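Local coordinates for protein BIM1 (Saccharomyces cerevisiae, PDB 2QJX) that binds microtubules, including their plus ends, as the yeast EB1-family (MAPRE) member, this fragment being the protein's calponin-homology domain, at residues A[64-69]-A[89-94]; A[29-34]-A[93-98]. One frame throughout, in Å; residues are numbered along the deposited sequence.

From the N terminus the chain first passes through 29-34, most of it a 3-10 turn between helix 12-23 and helix 37-47, then 64-69 near the start of helix 62-78, and last the run 89-98. Contact 2 (29-34 with 93-98) closes the wider loop, with 58 residues between its segments. The shorter loop of contact 1 (64-69 with 89-94), 19 residues, falls within it, and the two end on the same run, sharing Cys93 and Lys94. Their centres lie about 10 Å apart, and a probable hydrogen bond from contact to contact joins Tyr69 OH to Gly34 O at 2.7 Å. Together they tie helix 62-78, the 3-10 turn and the junction of helices 87-90 and 95-112.

Contact 1 (A[64-69]-A[89-94]); sequences EFQTNY and KLIRCK
Ile91 places CG1 opposite its own N across the CA-CB bond (chi1 -159°) and runs on extended to CD1, reaching across to helix 62-78, where Phe65 and Tyr69, one turn apart, each hold CG anti to the carbonyl carbon. The ethyl arm of Ile91 runs in beside the base of Phe65: CG1 stands 3.7 Å from Phe65 CB and lies at the edge of the ring, near its plane. Its terminal CD1 goes further and meets Gln66 OE1 at 3.4 Å. The bend of Gln66 at chi2 (73°) brings the amide to this methyl, the two chains meeting nearly perpendicular. The CA and CB end of Ile91 packs obliquely on the Tyr69 ring, with Tyr69 CE1 4.0 Å from Ile91 CB.

Apolar packing thus joins helix 62-78 of the calponin-homology fold to the turn that leads from helix 87-90 into helix 95-112. This is a type I beta turn from Leu90 to Cys93, closed by Cys93 N to Leu90 O at 2.9 Å. Cys93 ends it with positive phi, and its SG comes obliquely to Phe65, 5.3 Å from the ring centroid and 51° off the normal, a sulfur-aromatic contact.

The far end of the Tyr69 ring lies against Leu90, with CZ 3.8 Å from Leu90 CB and CE2 approaching Leu90 CD1. Its buried hydroxyl is satisfied by a hydrogen bond with the carbonyl O of Gly34, which probably helps fix the direction of the ring as it lies against Leu90 and Ile91. Leu90 packs in turn on Phe101 of helix 95-112.

Contact 2 (A[29-34]-A[93-98]); sequences KIEECG and CKFQDN
Asn98 ND2 donates to the carbonyl O of Lys94 at 2.8 Å, a nearly straight bond (163° at the hydrogen) with the acceptor close to the amide plane, and it also bonds Leu90 O. Asn98 OD1 is paired with Tyr39 OH of helix 37-47. Both ends of this buried amide are therefore held, and the amide meets Gly34 obliquely, Asn98 OD1 coming within 3.4 Å of Gly34 CA.

Lys94 is the N-cap of helix 95-112, so the amide spans the first turn of that helix while facing the 3-10 turn 30-34 that precedes helix 37-47. In this calponin-homology domain the two helix approaches meet backbone to backbone: Gly34 CA and Cys93 CA are 4.1 Å apart, a closeness suited to a residue without a side chain. Cys93 CB also lies alongside Glu31 O, at 3.5 Å.

Beyond the glycine, Phe95 holds CG opposite its N (chi1 177°), which sets the ring beside Ile30 and Glu31. Ile30 CG1 meets Phe95 CE1 obliquely at 3.6 Å, while Ile30 CG2 packs on the first helical turn, 3.8 Å from Asn98 C. The Glu31 chain, bent at chi2, runs close by Cys93 O, with Glu31 CG 3.1 Å from it, and brings OE1 to the edge of the Phe95 ring, 3.5 Å from CD1, with carboxylate and ring planes 68° apart. Arg12 of helix 12-23 touches both Ile30 and Phe95.

Contact 1 (A[64-69]-A[89-94])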
ATOM      1  N   GLU A  64      -0.664   7.172  13.278  1.00 18.44           N
ATOM      2  CA  GLU A  64      -1.677   6.629  12.384  1.00 17.90           C
ATOM      3  C   GLU A  64      -1.008   5.739  11.336  1.00 17.03           C
ATOM      4  O   GLU A  64      -1.581   4.729  10.929  1.00 18.95           O
ATOM      5  CB  GLU A  64      -2.462   7.761  11.701  1.00 20.71           C
ATOM      6  CG  GLU A  64      -3.295   8.592  12.676  1.00 21.94           C
ATOM      7  CD  GLU A  64      -4.049   9.720  11.997  1.00 24.61           C
ATOM      8  OE1 GLU A  64      -3.400  10.551  11.330  1.00 25.64           O
ATOM      9  OE2 GLU A  64      -5.290   9.772  12.132  1.00 29.48           O
ATOM     10  N   PHE A  65       0.199   6.105  10.901  1.00 17.00           N
ATOM     11  CA  PHE A  65       0.920   5.292   9.919  1.00 16.88           C
ATOM     12  C   PHE A  65       1.198   3.937  10.556  1.00 17.33           C
ATOM     13  O   PHE A  65       1.162   2.897   9.889  1.00 14.32           O
ATOM     14  CB  PHE A  65       2.282   5.896   9.540  1.00 17.72           C
ATOM     15  CG  PHE A  65       2.230   7.323   9.062  1.00 18.44           C
ATOM     16  CD1 PHE A  65       1.032   7.920   8.680  1.00 17.71           C
ATOM     17  CD2 PHE A  65       3.406   8.064   8.974  1.00 18.72           C
ATOM     18  CE1 PHE A  65       1.005   9.237   8.220  1.00 18.39           C
ATOM     19  CE2 PHE A  65       3.393   9.378   8.517  1.00 20.99           C
ATOM     20  CZ  PHE A  65       2.188   9.969   8.139  1.00 20.44           C
ATOM     21  N   GLN A  66       1.500   3.964  11.851  1.00 15.95           N
ATOM     22  CA  GLN A  66       1.806   2.746  12.593  1.00 18.78           C
ATOM     23  C   GLN A  66       0.666   1.741  12.494  1.00 18.13           C
ATOM     24  O   GLN A  66       0.904   0.536  12.365  1.00 18.25           O
ATOM     25  CB  GLN A  66       2.082   3.066  14.063  1.00 19.72           C
ATOM     26  CG  GLN A  66       2.935   2.014  14.762  1.00 24.57           C
ATOM     27  CD  GLN A  66       4.392   2.052  14.319  1.00 25.31           C
ATOM     28  OE1 GLN A  66       5.067   3.075  14.454  1.00 28.09           O
ATOM     29  NE2 GLN A  66       4.883   0.937  13.794  1.00 25.92           N
ATOM     30  N   THR A  67      -0.565   2.242  12.563  1.00 18.13           N
ATOM     31  CA  THR A  67      -1.756   1.405  12.466  1.00 18.55           C
ATOM     32  C   THR A  67      -1.839   0.783  11.079  1.00 17.50           C
ATOM     33  O   THR A  67      -2.194  -0.389  10.932  1.00 15.40           O
ATOM     34  CB  THR A  67      -3.038   2.226  12.724  1.00 21.08           C
ATOM     35  OG1 THR A  67      -3.121   2.549  14.116  1.00 24.70           O
ATOM     36  CG2 THR A  67      -4.280   1.441  12.314  1.00 24.90           C
ATOM     37  N   ASN A  68      -1.511   1.566  10.057  1.00 15.67           N
ATOM     38  CA  ASN A  68      -1.554   1.051   8.696  1.00 15.22           C
ATOM     39  C   ASN A  68      -0.560  -0.084   8.538  1.00 14.92           C
ATOM     40  O   ASN A  68      -0.863  -1.109   7.932  1.00 13.83           O
ATOM     41  CB  ASN A  68      -1.246   2.156   7.687  1.00 12.82           C
ATOM     42  CG  ASN A  68      -2.294   3.244   7.690  1.00 14.30           C
ATOM     43  OD1 ASN A  68      -3.422   3.025   8.134  1.00 15.03           O
ATOM     44  ND2 ASN A  68      -1.938   4.417   7.178  1.00 13.93           N
ATOM     45  N   TYR A  69       0.630   0.091   9.096  1.00 12.98           N
ATOM     46  CA  TYR A  69       1.640  -0.948   8.993  1.00 14.51           C
ATOM     47  C   TYR A  69       1.288  -2.209   9.780  1.00 13.99           C
ATOM     48  O   TYR A  69       1.636  -3.315   9.372  1.00 15.48           O
ATOM     49  CB  TYR A  69       3.007  -0.399   9.409  1.00 12.32           C
ATOM     50  CG  TYR A  69       3.634   0.428   8.316  1.00 15.17           C
ATOM     51  CD1 TYR A  69       3.708   1.819   8.408  1.00 13.76           C
ATOM     52  CD2 TYR A  69       4.100  -0.181   7.152  1.00 12.73           C
ATOM     53  CE1 TYR A  69       4.224   2.578   7.360  1.00 14.25           C
ATOM     54  CE2 TYR A  69       4.617   0.568   6.103  1.00 15.57           C
ATOM     55  CZ  TYR A  69       4.675   1.943   6.211  1.00 16.25           C
ATOM     56  OH  TYR A  69       5.169   2.676   5.158  1.00 14.77           O
ATOM     57  N   LYS A  89      11.884   1.498   8.784  1.00 28.94           N
ATOM     58  CA  LYS A  89      12.524   2.165   7.653  1.00 27.20           C
ATOM     59  C   LYS A  89      11.530   2.907   6.758  1.00 25.54           C
ATOM     60  O   LYS A  89      11.784   4.030   6.320  1.00 26.14           O
ATOM     61  CB  LYS A  89      13.291   1.148   6.801  1.00 29.41           C
ATOM     62  CG  LYS A  89      14.710   0.855   7.263  1.00 34.09           C
ATOM     63  CD  LYS A  89      14.750   0.072   8.556  1.00 38.31           C
ATOM     64  CE  LYS A  89      16.184  -0.261   8.949  1.00 40.12           C
ATOM     65  NZ  LYS A  89      16.251  -1.092  10.185  1.00 43.19           N
ATOM     66  N   LEU A  90      10.392   2.272   6.502  1.00 22.52           N
ATOM     67  CA  LEU A  90       9.357   2.830   5.634  1.00 20.23           C
ATOM     68  C   LEU A  90       8.550   3.986   6.223  1.00 20.92           C
ATOM     69  O   LEU A  90       8.249   4.968   5.535  1.00 19.49           O
ATOM     70  CB  LEU A  90       8.387   1.715   5.232  1.00 19.49           C
ATOM     71  CG  LEU A  90       8.973   0.534   4.453  1.00 20.13           C
ATOM     72  CD1 LEU A  90       7.967  -0.606   4.424  1.00 22.24           C
ATOM     73  CD2 LEU A  90       9.333   0.977   3.045  1.00 21.45           C
ATOM     74  N   ILE A  91       8.199   3.853   7.495  1.00 19.85           N
ATOM     75  CA  ILE A  91       7.388   4.845   8.183  1.00 22.54           C
ATOM     76  C   ILE A  91       8.016   6.236   8.259  1.00 23.32           C
ATOM     77  O   ILE A  91       7.319   7.219   8.510  1.00 22.84           O
ATOM     78  CB  ILE A  91       7.035   4.342   9.597  1.00 21.07           C
ATOM     79  CG1 ILE A  91       5.808   5.083  10.129  1.00 19.97           C
ATOM     80  CG2 ILE A  91       8.228   4.515  10.524  1.00 20.97           C
ATOM     81  CD1 ILE A  91       5.219   4.435  11.371  1.00 18.66           C
ATOM     82  N   ARG A  92       9.321   6.327   8.033  1.00 25.35           N
ATOM     83  CA  ARG A  92       9.984   7.626   8.072  1.00 28.52           C
ATOM     84  C   ARG A  92       9.830   8.356   6.745  1.00 28.12           C
ATOM     85  O   ARG A  92      10.333   9.467   6.567  1.00 28.47           O
ATOM     86  CB  ARG A  92      11.469   7.473   8.421  1.00 32.05           C
ATOM     87  CG  ARG A  92      11.727   7.225   9.902  1.00 37.44           C
ATOM     88  CD  ARG A  92      13.197   7.422  10.245  1.00 41.58           C
ATOM     89  NE  ARG A  92      13.441   7.391  11.685  1.00 47.25           N
ATOM     90  CZ  ARG A  92      14.633   7.586  12.245  1.00 48.83           C
ATOM     91  NH1 ARG A  92      15.694   7.827  11.486  1.00 50.44           N
ATOM     92  NH2 ARG A  92      14.765   7.542  13.565  1.00 49.61           N
ATOM     93  N   CYS A  93       9.123   7.719   5.816  1.00 25.72           N
ATOM     94  CA  CYS A  93       8.871   8.285   4.501  1.00 26.30           C
ATOM     95  C   CYS A  93      10.139   8.571   3.708  1.00 26.87           C
ATOM     96  O   CYS A  93      10.187   9.522   2.932  1.00 27.23           O
ATOM     97  CB  CYS A  93       8.045   9.568   4.630  1.00 26.70           C
ATOM     98  SG  CYS A  93       6.433   9.328   5.408  1.00 26.50           S
ATOM     99  N   LYS A  94      11.166   7.752   3.913  1.00 27.09           N
ATOM    100  CA  LYS A  94      12.425   7.912   3.191  1.00 27.73           C
ATOM    101  C   LYS A  94      12.219   7.370   1.772  1.00 26.03           C
ATOM    102  O   LYS A  94      11.552   6.354   1.586  1.00 24.67           O
ATOM    103  CB  LYS A  94      13.539   7.140   3.907  1.00 29.91           C
ATOM    104  CG  LYS A  94      14.925   7.337   3.307  1.00 36.38           C
ATOM    105  CD  LYS A  94      15.994   6.584   4.097  1.00 39.80           C
ATOM    106  CE  LYS A  94      17.369   6.744   3.463  1.00 42.63           C
ATOM    107  NZ  LYS A  94      18.437   6.044   4.238  1.00 45.05           N
TER

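Contact 2 (A[29-34]-A[93-98])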
ATOM      1  N   LYS A  29       5.230  12.115  -5.009  1.00 20.76           N
ATOM      2  CA  LYS A  29       6.522  11.571  -4.613  1.00 20.98           C
ATOM      3  C   LYS A  29       6.400  10.195  -3.983  1.00 21.72           C
ATOM      4  O   LYS A  29       5.429   9.904  -3.290  1.00 19.64           O
ATOM      5  CB  LYS A  29       7.202  12.507  -3.611  1.00 22.57           C
ATOM      6  CG  LYS A  29       7.438  13.909  -4.134  1.00 24.26           C
ATOM      7  CD  LYS A  29       8.172  14.768  -3.105  1.00 24.92           C
ATOM      8  CE  LYS A  29       7.349  14.951  -1.840  1.00 27.58           C
ATOM      9  NZ  LYS A  29       8.004  15.896  -0.882  1.00 29.47           N
ATOM     10  N   ILE A  30       7.404   9.357  -4.222  1.00 21.41           N
ATOM     11  CA  ILE A  30       7.436   8.012  -3.668  1.00 22.23           C
ATOM     12  C   ILE A  30       7.337   8.071  -2.148  1.00 22.01           C
ATOM     13  O   ILE A  30       6.716   7.210  -1.525  1.00 20.41           O
ATOM     14  CB  ILE A  30       8.748   7.284  -4.045  1.00 23.18           C
ATOM     15  CG1 ILE A  30       8.777   7.002  -5.547  1.00 24.96           C
ATOM     16  CG2 ILE A  30       8.891   6.006  -3.235  1.00 24.46           C
ATOM     17  CD1 ILE A  30       7.685   6.077  -6.023  1.00 23.68           C
ATOM     18  N   GLU A  31       7.963   9.089  -1.557  1.00 19.83           N
ATOM     19  CA  GLU A  31       7.956   9.261  -0.106  1.00 19.51           C
ATOM     20  C   GLU A  31       6.563   9.224   0.521  1.00 17.55           C
ATOM     21  O   GLU A  31       6.410   8.825   1.678  1.00 14.68           O
ATOM     22  CB  GLU A  31       8.642  10.579   0.285  1.00 23.18           C
ATOM     23  CG  GLU A  31      10.146  10.607   0.038  1.00 26.66           C
ATOM     24  CD  GLU A  31      10.525  11.165  -1.324  1.00 27.73           C
ATOM     25  OE1 GLU A  31       9.910  10.768  -2.337  1.00 25.99           O
ATOM     26  OE2 GLU A  31      11.456  12.000  -1.383  1.00 28.74           O
ATOM     27  N   GLU A  32       5.556   9.645  -0.234  1.00 15.92           N
ATOM     28  CA  GLU A  32       4.184   9.664   0.271  1.00 15.90           C
ATOM     29  C   GLU A  32       3.661   8.271   0.594  1.00 15.79           C
ATOM     30  O   GLU A  32       2.696   8.124   1.338  1.00 15.19           O
ATOM     31  CB  GLU A  32       3.255  10.346  -0.735  1.00 18.33           C
ATOM     32  CG  GLU A  32       3.548  11.832  -0.915  1.00 20.16           C
ATOM     33  CD  GLU A  32       2.720  12.464  -2.011  1.00 20.45           C
ATOM     34  OE1 GLU A  32       1.479  12.533  -1.861  1.00 21.93           O
ATOM     35  OE2 GLU A  32       3.310  12.887  -3.028  1.00 18.76           O
ATOM     36  N   CYS A  33       4.292   7.246   0.032  1.00 14.20           N
ATOM     37  CA  CYS A  33       3.867   5.878   0.308  1.00 15.72           C
ATOM     38  C   CYS A  33       4.296   5.448   1.702  1.00 14.70           C
ATOM     39  O   CYS A  33       3.899   4.392   2.189  1.00 15.52           O
ATOM     40  CB  CYS A  33       4.454   4.916  -0.721  1.00 15.18           C
ATOM     41  SG  CYS A  33       3.776   5.122  -2.366  1.00 16.46           S
ATOM     42  N   GLY A  34       5.111   6.274   2.347  1.00 14.22           N
ATOM     43  CA  GLY A  34       5.574   5.936   3.678  1.00 13.30           C
ATOM     44  C   GLY A  34       4.478   5.824   4.721  1.00 13.25           C
ATOM     45  O   GLY A  34       4.701   5.221   5.771  1.00 12.57           O
ATOM     46  N   CYS A  93       9.123   7.719   5.816  1.00 25.72           N
ATOM     47  CA  CYS A  93       8.871   8.285   4.501  1.00 26.30           C
ATOM     48  C   CYS A  93      10.139   8.571   3.708  1.00 26.87           C
ATOM     49  O   CYS A  93      10.187   9.522   2.932  1.00 27.23           O
ATOM     50  CB  CYS A  93       8.045   9.568   4.630  1.00 26.70           C
ATOM     51  SG  CYS A  93       6.433   9.328   5.408  1.00 26.50           S
ATOM     52  N   LYS A  94      11.166   7.752   3.913  1.00 27.09           N
ATOM     53  CA  LYS A  94      12.425   7.912   3.191  1.00 27.73           C
ATOM     54  C   LYS A  94      12.219   7.370   1.772  1.00 26.03           C
ATOM     55  O   LYS A  94      11.552   6.354   1.586  1.00 24.67           O
ATOM     56  CB  LYS A  94      13.539   7.140   3.907  1.00 29.91           C
ATOM     57  CG  LYS A  94      14.925   7.337   3.307  1.00 36.38           C
ATOM     58  CD  LYS A  94      15.994   6.584   4.097  1.00 39.80           C
ATOM     59  CE  LYS A  94      17.369   6.744   3.463  1.00 42.63           C
ATOM     60  NZ  LYS A  94      18.437   6.044   4.238  1.00 45.05           N
ATOM     61  N   PHE A  95      12.790   8.048   0.780  1.00 23.96           N
ATOM     62  CA  PHE A  95      12.640   7.655  -0.622  1.00 22.35           C
ATOM     63  C   PHE A  95      13.061   6.234  -1.009  1.00 20.78           C
ATOM     64  O   PHE A  95      12.254   5.451  -1.512  1.00 19.30           O
ATOM     65  CB  PHE A  95      13.393   8.639  -1.527  1.00 23.05           C
ATOM     66  CG  PHE A  95      13.346   8.275  -2.986  1.00 25.10           C
ATOM     67  CD1 PHE A  95      12.214   8.539  -3.747  1.00 24.93           C
ATOM     68  CD2 PHE A  95      14.421   7.628  -3.589  1.00 25.87           C
ATOM     69  CE1 PHE A  95      12.149   8.164  -5.084  1.00 25.39           C
ATOM     70  CE2 PHE A  95      14.368   7.247  -4.926  1.00 27.03           C
ATOM     71  CZ  PHE A  95      13.229   7.515  -5.677  1.00 26.34           C
ATOM     72  N   GLN A  96      14.328   5.910  -0.787  1.00 19.50           N
ATOM     73  CA  GLN A  96      14.861   4.606  -1.172  1.00 18.55           C
ATOM     74  C   GLN A  96      14.130   3.382  -0.626  1.00 19.33           C
ATOM     75  O   GLN A  96      13.830   2.452  -1.381  1.00 17.93           O
ATOM     76  CB  GLN A  96      16.345   4.527  -0.797  1.00 19.08           C
ATOM     77  CG  GLN A  96      17.099   3.391  -1.463  1.00 19.69           C
ATOM     78  CD  GLN A  96      16.957   3.407  -2.971  1.00 18.58           C
ATOM     79  OE1 GLN A  96      16.944   4.469  -3.593  1.00 19.47           O
ATOM     80  NE2 GLN A  96      16.864   2.225  -3.570  1.00 21.62           N
ATOM     81  N   ASP A  97      13.840   3.377   0.672  1.00 17.85           N
ATOM     82  CA  ASP A  97      13.163   2.244   1.297  1.00 19.24           C
ATOM     83  C   ASP A  97      11.773   2.013   0.705  1.00 19.16           C
ATOM     84  O   ASP A  97      11.386   0.881   0.413  1.00 17.41           O
ATOM     85  CB  ASP A  97      13.048   2.475   2.803  1.00 20.39           C
ATOM     86  CG  ASP A  97      14.397   2.732   3.457  1.00 24.71           C
ATOM     87  OD1 ASP A  97      15.122   1.761   3.752  1.00 26.55           O
ATOM     88  OD2 ASP A  97      14.738   3.913   3.666  1.00 27.79           O
ATOM     89  N   ASN A  98      11.022   3.093   0.534  1.00 19.07           N
ATOM     90  CA  ASN A  98       9.681   2.998  -0.025  1.00 18.29           C
ATOM     91  C   ASN A  98       9.706   2.668  -1.506  1.00 17.62           C
ATOM     92  O   ASN A  98       8.821   1.975  -2.008  1.00 17.51           O
ATOM     93  CB  ASN A  98       8.927   4.292   0.245  1.00 18.37           C
ATOM     94  CG  ASN A  98       8.471   4.386   1.681  1.00 18.66           C
ATOM     95  OD1 ASN A  98       7.543   3.689   2.084  1.00 19.00           O
ATOM     96  ND2 ASN A  98       9.134   5.229   2.469  1.00 19.91           N
TER